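Local coordinates for protein galactokinase (PDB 6TEQ) that probably phosphorylates galactose at the expense of ATP, as a GHMP-family sugar kinase, and binds 2-deoxy-2-fluoro-galactose in its sugar pocket, at residues Asn266-Ala271 with Thr305-Val310. Sequence-based numbering, arbitrary orientation.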
loop_
_atom_site.group_PDB
_atom_site.type_symbol
_atom_site.label_atom_id
_atom_site.label_comp_id
_atom_site.label_asym_id
_atom_site.label_seq_id
_atom_site.Cartn_x
_atom_site.Cartn_y
_atom_site.Cartn_z
ATOM N N ASN A 266 14.851 -11.082 12.729
ATOM C CA ASN A 266 14.309 -10.681 11.413
ATOM C C ASN A 266 15.451 -10.462 10.413
ATOM O O ASN A 266 16.606 -10.260 10.823
ATOM C CB ASN A 266 13.388 -9.461 11.503
ATOM C CG ASN A 266 14.017 -8.296 12.241
ATOM O OD1 ASN A 266 14.994 -7.772 11.733
ATOM N ND2 ASN A 266 13.502 -7.904 13.410
ATOM N N LEU A 267 15.118 -10.389 9.112
ATOM C CA LEU A 267 16.175 -10.287 8.107
ATOM C C LEU A 267 16.825 -8.918 8.108
ATOM O O LEU A 267 17.853 -8.758 7.485
ATOM C CB LEU A 267 15.643 -10.691 6.741
ATOM C CG LEU A 267 15.337 -12.203 6.620
ATOM C CD1 LEU A 267 14.660 -12.533 5.304
ATOM C CD2 LEU A 267 16.558 -13.086 6.808
ATOM N N ARG A 268 16.188 -7.924 8.696
ATOM C CA ARG A 268 16.852 -6.616 8.831
ATOM C C ARG A 268 18.122 -6.748 9.653
ATOM O O ARG A 268 19.088 -6.041 9.322
ATOM C CB ARG A 268 15.907 -5.620 9.427
ATOM C CG ARG A 268 16.524 -4.287 9.755
ATOM C CD ARG A 268 16.921 -3.445 8.535
ATOM N NE ARG A 268 17.267 -2.090 8.957
ATOM C CZ ARG A 268 16.408 -1.118 9.198
ATOM N NH1 ARG A 268 15.112 -1.357 9.169
ATOM N NH2 ARG A 268 16.850 0.061 9.606
ATOM N N VAL A 269 18.121 -7.558 10.708
ATOM C CA VAL A 269 19.392 -7.846 11.436
ATOM C C VAL A 269 20.485 -8.318 10.443
ATOM O O VAL A 269 21.586 -7.799 10.441
ATOM C CB VAL A 269 19.158 -8.901 12.518
ATOM C CG1 VAL A 269 20.497 -9.189 13.220
ATOM C CG2 VAL A 269 18.039 -8.560 13.462
ATOM N N THR A 270 20.178 -9.321 9.651
ATOM C CA THR A 270 21.090 -9.897 8.640
ATOM C C THR A 270 21.537 -8.747 7.694
ATOM O O THR A 270 22.726 -8.579 7.382
ATOM C CB THR A 270 20.346 -11.004 7.902
ATOM O OG1 THR A 270 19.815 -11.943 8.848
ATOM C CG2 THR A 270 21.229 -11.600 6.831
ATOM N N ALA A 271 20.576 -8.069 7.071
ATOM C CA ALA A 271 20.848 -7.014 6.070
ATOM C C ALA A 271 21.779 -5.927 6.620
ATOM O O ALA A 271 22.681 -5.422 5.903
ATOM C CB ALA A 271 19.549 -6.400 5.683
ATOM N N THR A 305 19.394 -6.875 -0.435
ATOM C CA THR A 305 19.760 -5.883 -1.481
ATOM C C THR A 305 18.695 -4.785 -1.547
ATOM O O THR A 305 19.009 -3.629 -1.803
ATOM C CB THR A 305 20.092 -6.523 -2.831
ATOM O OG1 THR A 305 18.933 -7.174 -3.350
ATOM C CG2 THR A 305 21.291 -7.463 -2.729
ATOM N N GLU A 306 17.428 -5.153 -1.341
ATOM C CA GLU A 306 16.328 -4.169 -1.476
ATOM C C GLU A 306 16.465 -3.171 -0.334
ATOM O O GLU A 306 16.181 -1.946 -0.564
ATOM C CB GLU A 306 14.970 -4.886 -1.453
ATOM C CG GLU A 306 13.807 -3.984 -1.726
ATOM C CD GLU A 306 13.604 -3.568 -3.163
ATOM O OE1 GLU A 306 14.486 -3.838 -4.017
ATOM O OE2 GLU A 306 12.585 -2.922 -3.375
ATOM N N ILE A 307 16.726 -3.610 0.882
ATOM C CA ILE A 307 16.831 -2.671 2.019
ATOM C C ILE A 307 17.932 -1.652 1.691
ATOM O O ILE A 307 17.695 -0.418 1.860
ATOM C CB ILE A 307 17.064 -3.402 3.351
ATOM C CG1 ILE A 307 15.852 -4.266 3.759
ATOM C CG2 ILE A 307 17.417 -2.424 4.446
ATOM C CD1 ILE A 307 16.070 -5.210 4.934
ATOM N N GLU A 308 19.067 -2.113 1.174
ATOM C CA GLU A 308 20.145 -1.182 0.844
ATOM C C GLU A 308 19.706 -0.272 -0.310
ATOM O O GLU A 308 20.017 0.930 -0.299
ATOM C CB GLU A 308 21.435 -1.905 0.449
ATOM C CG GLU A 308 22.597 -0.952 0.545
ATOM C CD GLU A 308 22.988 -0.535 1.963
ATOM O OE1 GLU A 308 23.396 -1.352 2.704
ATOM O OE2 GLU A 308 22.879 0.619 2.304
ATOM N N ARG A 309 18.973 -0.784 -1.307
ATOM C CA ARG A 309 18.496 0.065 -2.397
ATOM C C ARG A 309 17.667 1.205 -1.835
ATOM O O ARG A 309 17.643 2.290 -2.475
ATOM C CB ARG A 309 17.718 -0.745 -3.426
ATOM C CG ARG A 309 18.628 -1.567 -4.321
ATOM C CD ARG A 309 17.896 -2.183 -5.488
ATOM N NE ARG A 309 17.049 -3.297 -5.045
ATOM C CZ ARG A 309 17.479 -4.559 -4.953
ATOM N NH1 ARG A 309 18.688 -4.870 -5.385
ATOM N NH2 ARG A 309 16.645 -5.515 -4.597
ATOM N N VAL A 310 16.888 0.994 -0.791
ATOM C CA VAL A 310 16.092 2.117 -0.255
ATOM C C VAL A 310 17.048 3.250 0.142
ATOM O O VAL A 310 16.770 4.417 -0.144
ATOM C CB VAL A 310 15.147 1.723 0.867
ATOM C CG1 VAL A 310 14.409 2.932 1.387
ATOM C CG2 VAL A 310 14.133 0.644 0.455
#
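Ala271 and Ile307 bring the backbones nearest, CA to CA 7.2 Å, where the first turn of helix 267-276 packs on the middle of helix 294-318 in this GHMP-fold galactokinase. No hydrogen bond joins the two segments; the contact is apolar, buried and small, 133 Å² in all. Ile307 carries it: with CG1 anti to the carbonyl carbon (chi1 -66°) and chi2 extended, its CD1 reaches the facing helix and meets both Ala271 and Arg268. Arg268 lends its aliphatic part: CG is anti to the backbone N, and the bend at chi2 (69°) brings the CD methylene to Ile307, the side chains crossing at a slant. Its charged end is occupied elsewhere, NH1 with Asp207 and the carbonyl of Ala52, NE with Asp272. Helix 267-276 begins with Asn266 at its N-cap, OD1 accepting from Val269 N at 3.3 Å. Within helix 294-318, a salt bridge sets Arg309 NE and NH2 side-on against Glu306 OE1, each at 2.8 Å; NH2 uses the anti lone pair, NE lies 31° out of the carboxylate plane. Glu306 OE2 accepts from backbone N of Gly45 and galactose-binding Glu46. At the interface itself, Ile307 CD1 lies 3.8 Å from Ala271 CB and 4.1 Å from Arg268 CD.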